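Local coordinates for protein ferritin, putative (Archaeoglobus fulgidus, PDB 5LS9) that probably stores iron inside a 24-subunit ferritin cage, here in a humanized form studied as a tool for cell-targeted delivery, at residues F[11-15]-F[102-106]; F[4-8]-F[109-115]; F[47-51]-F[163-167]. The protein carries 10 engineered substitutions. One frame throughout, in Å; residues are numbered along the deposited sequence.

Interaction 1 (F[11-15]-F[102-106]); sequences ALNRQ and RIHEL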
loop_
_atom_site.group_PDB
_atom_site.type_symbol
_atom_site.label_atom_id
_atom_site.label_comp_id
_atom_site.label_asym_id
_atom_site.label_seq_id
_atom_site.Cartn_x
_atom_site.Cartn_y
_atom_site.Cartn_z
ATOM N N ALA F 11 -62.603 -10.674 -3.017
ATOM C CA ALA F 11 -62.273 -9.617 -3.978
ATOM C C ALA F 11 -60.820 -9.690 -4.454
ATOM O O ALA F 11 -60.528 -9.361 -5.605
ATOM C CB ALA F 11 -62.563 -8.245 -3.376
ATOM N N LEU F 12 -59.918 -10.111 -3.564
ATOM C CA LEU F 12 -58.487 -10.249 -3.888
ATOM C C LEU F 12 -58.194 -11.521 -4.694
ATOM O O LEU F 12 -57.328 -11.513 -5.566
ATOM C CB LEU F 12 -57.628 -10.222 -2.614
ATOM C CG LEU F 12 -57.560 -8.909 -1.818
ATOM C CD1 LEU F 12 -56.864 -9.144 -0.483
ATOM C CD2 LEU F 12 -56.854 -7.809 -2.596
ATOM N N ASN F 13 -58.904 -12.608 -4.395
ATOM C CA ASN F 13 -58.855 -13.812 -5.230
ATOM C C ASN F 13 -59.277 -13.541 -6.667
ATOM O O ASN F 13 -58.759 -14.162 -7.603
ATOM C CB ASN F 13 -59.752 -14.898 -4.656
ATOM C CG ASN F 13 -59.098 -15.643 -3.522
ATOM O OD1 ASN F 13 -58.060 -16.266 -3.702
ATOM N ND2 ASN F 13 -59.708 -15.600 -2.352
ATOM N N ARG F 14 -60.232 -12.625 -6.829
ATOM C CA ARG F 14 -60.637 -12.161 -8.152
ATOM C C ARG F 14 -59.493 -11.407 -8.808
ATOM O O ARG F 14 -59.144 -11.693 -9.956
ATOM C CB ARG F 14 -61.882 -11.265 -8.081
ATOM C CG ARG F 14 -63.197 -12.022 -7.940
ATOM C CD ARG F 14 -63.593 -12.693 -9.250
ATOM N NE ARG F 14 -64.479 -13.835 -9.033
ATOM C CZ ARG F 14 -64.694 -14.817 -9.910
ATOM N NH1 ARG F 14 -64.086 -14.828 -11.095
ATOM N NH2 ARG F 14 -65.529 -15.805 -9.596
ATOM N N GLN F 15 -58.901 -10.458 -8.076
ATOM C CA GLN F 15 -57.799 -9.656 -8.614
ATOM C C GLN F 15 -56.640 -10.574 -9.002
ATOM O O GLN F 15 -56.199 -10.553 -10.156
ATOM C CB GLN F 15 -57.372 -8.559 -7.624
ATOM C CG GLN F 15 -56.277 -7.614 -8.125
ATOM C CD GLN F 15 -56.623 -6.887 -9.423
ATOM O OE1 GLN F 15 -57.795 -6.770 -9.803
ATOM N NE2 GLN F 15 -55.595 -6.384 -10.107
ATOM N N ARG F 102 -60.271 -1.162 -11.606
ATOM C CA ARG F 102 -60.535 -2.316 -10.760
ATOM C C ARG F 102 -59.788 -2.180 -9.436
ATOM O O ARG F 102 -60.326 -2.509 -8.384
ATOM C CB ARG F 102 -60.123 -3.608 -11.471
ATOM C CG ARG F 102 -60.552 -4.885 -10.767
ATOM C CD ARG F 102 -62.030 -5.192 -10.983
ATOM N NE ARG F 102 -62.622 -5.901 -9.843
ATOM C CZ ARG F 102 -62.380 -7.173 -9.514
ATOM N NH1 ARG F 102 -62.980 -7.702 -8.455
ATOM N NH2 ARG F 102 -61.543 -7.923 -10.225
ATOM N N ILE F 103 -58.553 -1.690 -9.481
ATOM C CA ILE F 103 -57.773 -1.511 -8.258
ATOM C C ILE F 103 -58.314 -0.371 -7.383
ATOM O O ILE F 103 -58.348 -0.505 -6.163
ATOM C CB ILE F 103 -56.260 -1.383 -8.561
ATOM C CG1 ILE F 103 -55.727 -2.768 -8.949
ATOM C CG2 ILE F 103 -55.487 -0.852 -7.357
ATOM C CD1 ILE F 103 -54.306 -2.807 -9.449
ATOM N N HIS F 104 -58.763 0.729 -7.988
ATOM C CA HIS F 104 -59.339 1.834 -7.203
ATOM C C HIS F 104 -60.659 1.449 -6.526
ATOM O O HIS F 104 -61.085 2.108 -5.571
ATOM C CB HIS F 104 -59.534 3.094 -8.056
ATOM C CG HIS F 104 -58.327 3.979 -8.118
ATOM N ND1 HIS F 104 -58.395 5.346 -7.946
ATOM C CD2 HIS F 104 -57.021 3.692 -8.335
ATOM C CE1 HIS F 104 -57.184 5.863 -8.064
ATOM N NE2 HIS F 104 -56.332 4.880 -8.294
ATOM N N GLU F 105 -61.306 0.399 -7.023
ATOM C CA GLU F 105 -62.483 -0.158 -6.360
ATOM C C GLU F 105 -62.099 -0.864 -5.045
ATOM O O GLU F 105 -62.805 -0.746 -4.044
ATOM C CB GLU F 105 -63.252 -1.091 -7.319
ATOM C CG GLU F 105 -63.956 -0.334 -8.448
ATOM C CD GLU F 105 -64.729 -1.228 -9.415
ATOM O OE1 GLU F 105 -64.534 -2.463 -9.388
ATOM O OE2 GLU F 105 -65.534 -0.696 -10.217
ATOM N N LEU F 106 -60.969 -1.571 -5.054
ATOM C CA LEU F 106 -60.445 -2.255 -3.856
ATOM C C LEU F 106 -59.908 -1.264 -2.810
ATOM O O LEU F 106 -60.117 -1.438 -1.610
ATOM C CB LEU F 106 -59.318 -3.234 -4.231
ATOM C CG LEU F 106 -59.579 -4.316 -5.284
ATOM C CD1 LEU F 106 -58.291 -5.021 -5.698
ATOM C CD2 LEU F 106 -60.603 -5.329 -4.789
#
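Ala-11 meets helix 85-112 through its methyl group, CB lying 3.8 Å from CD2 of Leu-106. Its carbonyl O accepts the backbone N-H of Gln-15, while the guanidinium of Arg-102 passes obliquely nearby. Leu-12 starts out away from the partner helix, but its branch end returns, with CD2 4.4 Å from CD1 of Leu-106; it also packs on Met-59 and Val-63 of helix 39-65. Arg-14 contributes little beyond its first carbon: CB sits at the edge of the Arg-102 guanidinium, near its plane, 3.7 Å from NH1. The rest of the Arg-14 chain leads off, keeping its NE 6.3 Å from Arg-102 NH1 and the two positive charges apart. Of residues 11-15, Gln-15 buries the most surface against 102-106. With CG opposite the backbone N (chi1 -177°) and a bend at chi2, CG touches Leu-106 CD1 at 4.1 Å and the amide ends between Arg-102 and Ile-103. OE1 rests 3.5 Å from Arg-102 CG, the two chains sliding past each other in opposite directions, and NE2 lies 3.8 Å from Ile-103 CG1. That NE2 is hydrogen-bonded to Glu-19, a magnesium ligand, which makes Gln-15 a second-shell residue. No hydrogen bond joins the two segments; this is side-chain packing between segments 11-15 and 102-106, whose axes run antiparallel at 160°, of helices 6-35 and 85-112 in the ferritin four-helix bundle, beside its metal site.

Interaction 2 (F[4-8]-F[109-115]); sequences ISEKM and MAMQEKD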
loop_
_atom_site.group_PDB
_atom_site.type_symbol
_atom_site.label_atom_id
_atom_site.label_comp_id
_atom_site.label_asym_id
_atom_site.label_seq_id
_atom_site.Cartn_x
_atom_site.Cartn_y
_atom_site.Cartn_z
ATOM N N ILE F 4 -59.003 -9.656 8.985
ATOM C CA ILE F 4 -59.364 -9.428 7.564
ATOM C C ILE F 4 -60.779 -9.940 7.250
ATOM O O ILE F 4 -61.160 -11.033 7.681
ATOM C CB ILE F 4 -58.332 -10.048 6.566
ATOM C CG1 ILE F 4 -58.703 -9.710 5.110
ATOM C CG2 ILE F 4 -58.218 -11.562 6.740
ATOM C CD1 ILE F 4 -57.709 -10.199 4.073
ATOM N N SER F 5 -61.542 -9.146 6.500
ATOM C CA SER F 5 -62.931 -9.479 6.180
ATOM C C SER F 5 -63.039 -10.440 4.991
ATOM O O SER F 5 -62.243 -10.367 4.059
ATOM C CB SER F 5 -63.714 -8.200 5.889
ATOM O OG SER F 5 -63.070 -7.433 4.886
ATOM N N GLU F 6 -64.041 -11.320 5.033
ATOM C CA GLU F 6 -64.240 -12.360 4.012
ATOM C C GLU F 6 -64.566 -11.821 2.608
ATOM O O GLU F 6 -64.299 -12.475 1.593
ATOM C CB GLU F 6 -65.353 -13.317 4.463
ATOM C CG GLU F 6 -64.959 -14.235 5.614
ATOM C CD GLU F 6 -63.876 -15.243 5.236
ATOM O OE1 GLU F 6 -63.709 -15.531 4.027
ATOM O OE2 GLU F 6 -63.186 -15.755 6.146
ATOM N N LYS F 7 -65.164 -10.635 2.563
ATOM C CA LYS F 7 -65.474 -9.963 1.306
ATOM C C LYS F 7 -64.176 -9.533 0.614
ATOM O O LYS F 7 -64.074 -9.562 -0.617
ATOM C CB LYS F 7 -66.373 -8.749 1.581
ATOM C CG LYS F 7 -67.085 -8.192 0.364
ATOM C CD LYS F 7 -68.135 -7.176 0.778
ATOM C CE LYS F 7 -68.892 -6.611 -0.414
ATOM N NZ LYS F 7 -68.124 -5.542 -1.102
ATOM N N MET F 8 -63.185 -9.145 1.423
ATOM C CA MET F 8 -61.876 -8.722 0.919
ATOM C C MET F 8 -61.064 -9.904 0.396
ATOM O O MET F 8 -60.398 -9.797 -0.632
ATOM C CB MET F 8 -61.087 -7.987 2.011
ATOM C CG MET F 8 -59.899 -7.190 1.497
ATOM S SD MET F 8 -60.304 -6.144 0.083
ATOM C CE MET F 8 -60.442 -4.557 0.893
ATOM N N MET F 109 -62.746 0.181 -1.037
ATOM C CA MET F 109 -63.322 -0.879 -0.201
ATOM C C MET F 109 -62.563 -1.025 1.105
ATOM O O MET F 109 -63.154 -1.091 2.182
ATOM C CB MET F 109 -63.287 -2.219 -0.944
ATOM C CG MET F 109 -64.024 -3.357 -0.248
ATOM S SD MET F 109 -63.902 -4.892 -1.185
ATOM C CE MET F 109 -64.622 -4.428 -2.762
ATOM N N ALA F 110 -61.243 -1.084 0.989
ATOM C CA ALA F 110 -60.368 -1.234 2.143
ATOM C C ALA F 110 -60.677 -0.194 3.213
ATOM O O ALA F 110 -60.636 -0.500 4.398
ATOM C CB ALA F 110 -58.910 -1.134 1.710
ATOM N N MET F 111 -61.004 1.021 2.778
ATOM C CA MET F 111 -61.242 2.148 3.688
ATOM C C MET F 111 -62.635 2.125 4.301
ATOM O O MET F 111 -62.799 2.526 5.452
ATOM C CB MET F 111 -61.024 3.476 2.960
ATOM C CG MET F 111 -59.631 3.605 2.361
ATOM S SD MET F 111 -58.333 4.049 3.527
ATOM C CE MET F 111 -58.377 5.829 3.318
ATOM N N GLN F 112 -63.631 1.665 3.540
ATOM C CA GLN F 112 -64.999 1.477 4.068
ATOM C C GLN F 112 -65.061 0.412 5.171
ATOM O O GLN F 112 -65.868 0.506 6.103
ATOM C CB GLN F 112 -65.969 1.074 2.951
ATOM C CG GLN F 112 -66.262 2.162 1.925
ATOM C CD GLN F 112 -67.490 1.884 1.064
ATOM O OE1 GLN F 112 -68.077 2.812 0.512
ATOM N NE2 GLN F 112 -67.882 0.614 0.940
ATOM N N GLU F 113 -64.214 -0.607 5.041
ATOM C CA GLU F 113 -64.094 -1.663 6.038
ATOM C C GLU F 113 -62.997 -1.343 7.050
ATOM O O GLU F 113 -62.724 -2.143 7.947
ATOM C CB GLU F 113 -63.812 -2.990 5.331
ATOM C CG GLU F 113 -64.939 -3.380 4.377
ATOM C CD GLU F 113 -64.608 -4.534 3.453
ATOM O OE1 GLU F 113 -63.702 -5.339 3.775
ATOM O OE2 GLU F 113 -65.279 -4.626 2.403
ATOM N N LYS F 114 -62.378 -0.169 6.890
ATOM C CA LYS F 114 -61.286 0.313 7.742
ATOM C C LYS F 114 -60.095 -0.646 7.803
ATOM O O LYS F 114 -59.349 -0.660 8.784
ATOM C CB LYS F 114 -61.802 0.642 9.152
ATOM C CG LYS F 114 -62.939 1.651 9.160
ATOM C CD LYS F 114 -63.050 2.395 10.479
ATOM C CE LYS F 114 -63.964 3.603 10.326
ATOM N NZ LYS F 114 -64.099 4.405 11.574
ATOM N N ASP F 115 -59.905 -1.425 6.741
ATOM C CA ASP F 115 -58.791 -2.353 6.657
ATOM C C ASP F 115 -57.539 -1.588 6.242
ATOM O O ASP F 115 -57.165 -1.557 5.062
ATOM C CB ASP F 115 -59.096 -3.483 5.673
ATOM C CG ASP F 115 -58.136 -4.649 5.810
ATOM O OD1 ASP F 115 -56.953 -4.420 6.148
ATOM O OD2 ASP F 115 -58.575 -5.799 5.580
#
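Ser-5 and Glu-113 join across one end of the ferritin four-helix bundle, where helix 85-112 stops in a Schellman motif. Ser-5 OG donates a hydrogen bond to Glu-113 OE1, modelled at 2.5 Å. The serine hydroxyl is placed between its backbone N and carbonyl carbon (chi1 54°); although Ser-5 stands at the N-cap of helix 6-35, OG makes no capping bond. Deeper in, Met-8 bends at chi2 and chi3 to lay its methyl CE against the backbone of the partner helix, 3.6 Å from Ala-110 CA. The same CE is 3.9 Å from Met-109 CG, and the thioethers run past one another in opposite directions with the Met-8 and Met-109 SD atoms 4.0 Å apart. Met-109 CE continues outward to Lys-7, 4.0 Å from NZ, whose charge lies near Glu-113 OE2 at 4.6 Å without contact. A serine in place of Met-109 would probably leave Met-8 without much of its sulfur and methylene packing and the Lys-7 end without its apolar neighbour. Farther out, Lys-114 takes positive phi (57°), and Asp-115 N bonds back to Ala-110 O. This turn sets Asp-115 as N-cap of helix 116-146: OD1 receives Thr-118 N and pairs with Arg-66, while OD2 lies 3.9 Å from Ile-4 CG1.

Interaction 3 (F[47-51]-F[163-167]); sequences VQWQE and RQFTP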
loop_
_atom_site.group_PDB
_atom_site.type_symbol
_atom_site.label_atom_id
_atom_site.label_comp_id
_atom_site.label_asym_id
_atom_site.label_seq_id
_atom_site.Cartn_x
_atom_site.Cartn_y
_atom_site.Cartn_z
ATOM N N VAL F 47 -41.662 -10.239 -20.787
ATOM C CA VAL F 47 -41.275 -9.598 -19.531
ATOM C C VAL F 47 -42.529 -9.121 -18.790
ATOM O O VAL F 47 -42.663 -9.317 -17.575
ATOM C CB VAL F 47 -40.287 -8.431 -19.764
ATOM C CG1 VAL F 47 -40.075 -7.630 -18.487
ATOM C CG2 VAL F 47 -38.948 -8.955 -20.270
ATOM N N GLN F 48 -43.455 -8.512 -19.526
ATOM C CA GLN F 48 -44.714 -8.065 -18.940
ATOM C C GLN F 48 -45.516 -9.236 -18.387
ATOM O O GLN F 48 -46.280 -9.073 -17.447
ATOM C CB GLN F 48 -45.545 -7.338 -19.987
ATOM C CG GLN F 48 -46.736 -6.597 -19.414
ATOM C CD GLN F 48 -46.330 -5.357 -18.648
ATOM O OE1 GLN F 48 -45.779 -4.418 -19.222
ATOM N NE2 GLN F 48 -46.608 -5.340 -17.349
ATOM N N TRP F 49 -45.339 -10.398 -19.020
ATOM C CA TRP F 49 -45.931 -11.686 -18.607
ATOM C C TRP F 49 -45.387 -12.117 -17.255
ATOM O O TRP F 49 -46.155 -12.378 -16.328
ATOM C CB TRP F 49 -45.715 -12.760 -19.723
ATOM C CG TRP F 49 -45.265 -14.187 -19.330
ATOM C CD1 TRP F 49 -43.992 -14.687 -19.392
ATOM C CD2 TRP F 49 -46.095 -15.281 -18.889
ATOM N NE1 TRP F 49 -43.971 -15.999 -18.993
ATOM C CE2 TRP F 49 -45.244 -16.392 -18.677
ATOM C CE3 TRP F 49 -47.468 -15.425 -18.635
ATOM C CZ2 TRP F 49 -45.719 -17.629 -18.229
ATOM C CZ3 TRP F 49 -47.943 -16.659 -18.191
ATOM C CH2 TRP F 49 -47.064 -17.744 -17.994
ATOM N N GLN F 50 -44.065 -12.163 -17.140
ATOM C CA GLN F 50 -43.420 -12.457 -15.865
ATOM C C GLN F 50 -43.831 -11.431 -14.815
ATOM O O GLN F 50 -44.247 -11.797 -13.718
ATOM C CB GLN F 50 -41.899 -12.446 -16.009
ATOM C CG GLN F 50 -41.334 -13.596 -16.826
ATOM C CD GLN F 50 -39.991 -13.258 -17.450
ATOM O OE1 GLN F 50 -39.927 -12.815 -18.603
ATOM N NE2 GLN F 50 -38.915 -13.442 -16.689
ATOM N N GLU F 51 -43.729 -10.150 -15.161
ATOM C CA GLU F 51 -43.956 -9.084 -14.192
ATOM C C GLU F 51 -45.368 -9.079 -13.613
ATOM O O GLU F 51 -45.541 -8.866 -12.406
ATOM C CB GLU F 51 -43.643 -7.729 -14.805
ATOM C CG GLU F 51 -42.156 -7.456 -14.899
ATOM C CD GLU F 51 -41.858 -6.168 -15.632
ATOM O OE1 GLU F 51 -40.670 -5.921 -15.924
ATOM O OE2 GLU F 51 -42.813 -5.409 -15.918
ATOM N N ARG F 163 -35.512 -4.496 -22.589
ATOM C CA ARG F 163 -36.216 -4.614 -21.315
ATOM C C ARG F 163 -35.799 -5.913 -20.618
ATOM O O ARG F 163 -35.401 -6.871 -21.279
ATOM C CB ARG F 163 -37.722 -4.596 -21.533
ATOM C CG ARG F 163 -38.512 -4.366 -20.263
ATOM C CD ARG F 163 -39.998 -4.596 -20.467
ATOM N NE ARG F 163 -40.746 -4.290 -19.253
ATOM C CZ ARG F 163 -42.072 -4.314 -19.150
ATOM N NH1 ARG F 163 -42.824 -4.644 -20.192
ATOM N NH2 ARG F 163 -42.650 -4.014 -17.996
ATOM N N GLN F 164 -35.868 -5.935 -19.290
ATOM C CA GLN F 164 -35.520 -7.135 -18.516
ATOM C C GLN F 164 -36.362 -7.307 -17.240
ATOM O O GLN F 164 -37.102 -6.412 -16.833
ATOM C CB GLN F 164 -34.022 -7.140 -18.182
ATOM C CG GLN F 164 -33.134 -7.678 -19.303
ATOM C CD GLN F 164 -31.696 -7.938 -18.868
ATOM O OE1 GLN F 164 -31.388 -8.026 -17.672
ATOM N NE2 GLN F 164 -30.805 -8.073 -19.848
ATOM N N PHE F 165 -36.231 -8.480 -16.628
ATOM C CA PHE F 165 -37.067 -8.911 -15.510
ATOM C C PHE F 165 -36.740 -8.112 -14.253
ATOM O O PHE F 165 -35.584 -8.052 -13.850
ATOM C CB PHE F 165 -36.826 -10.412 -15.293
ATOM C CG PHE F 165 -37.735 -11.063 -14.286
ATOM C CD1 PHE F 165 -39.092 -10.770 -14.234
ATOM C CD2 PHE F 165 -37.232 -12.026 -13.419
ATOM C CE1 PHE F 165 -39.913 -11.392 -13.308
ATOM C CE2 PHE F 165 -38.054 -12.654 -12.500
ATOM C CZ PHE F 165 -39.395 -12.335 -12.441
ATOM N N THR F 166 -37.760 -7.525 -13.628
ATOM C CA THR F 166 -37.571 -6.506 -12.577
ATOM C C THR F 166 -36.937 -6.950 -11.236
ATOM O O THR F 166 -35.901 -6.401 -10.844
ATOM C CB THR F 166 -38.905 -5.783 -12.279
ATOM O OG1 THR F 166 -39.549 -5.442 -13.515
ATOM C CG2 THR F 166 -38.681 -4.501 -11.451
ATOM N N PRO F 167 -37.547 -7.930 -10.530
ATOM C CA PRO F 167 -37.232 -8.172 -9.103
ATOM C C PRO F 167 -35.744 -8.118 -8.740
ATOM O O PRO F 167 -35.398 -7.761 -7.609
ATOM C CB PRO F 167 -37.784 -9.585 -8.840
ATOM C CG PRO F 167 -38.089 -10.161 -10.180
ATOM C CD PRO F 167 -38.403 -8.998 -11.072
#
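Arg-163 meets Gln-48 and Glu-51 of helix 39-65 with a chain extended from CG to NE. Its NH1 donates to Gln-48 OE1 at 3.1 Å and 159°; the acceptor lies in the guanidinium plane, whereas the donor stands well above the amide plane. A weak second bond runs from NH2 to the same oxygen. Arg-163 NH2 also forms a salt bridge with Glu-51 OE2 (2.5 Å), the carboxylate turned 78° from the guanidinium plane, so the two groups do not meet flat and side by side. Van der Waals packing comes from Val-47, whose CG1 covers one face of the guanidinium, 3.5 Å from Arg-163 NE, and also touches Gln-164 O at 3.6 Å. In the aromatic part, Gln-50 CB approaches Phe-165 CE1 at 3.5 Å and its flat amide group lies over one ring face, 27° from parallel; CD of Pro-167 lies over the centre of the opposite face. The tail after helix 150-160 thus lies along helix 39-65, where Trp-44 adds a cation-pi contact to Arg-163, and Gln-48 continues inward to Tyr-26 of helix 6-35 and, by a weak hydrogen bond, to Glu-132 of helix 116-146.

How the interactions relate
Interactions 1 and 2 are successive levels of one helix pair, 6-35 with 85-112, and they touch: Met-8 CE reaches Leu-106 O, and Ala-11 CB reaches Met-109 SD. All three contacts are partly buried. Interaction 1 lies nearer the metal, with Leu-12, Gln-15, Ile-103 and Leu-106 buried inside the bundle, and has no hydrogen bond between its segments. Interaction 2, at the bundle end, adds a serine-carboxylate bond and a helix-ending turn to its methionine packing. Interaction 3, across the chain's centre from interaction 1, has three of its eight touching residues exposed and binds a tail to helix 39-65 through an arginine's salt bridge and hydrogen bonds together with valine and phenylalanine packing.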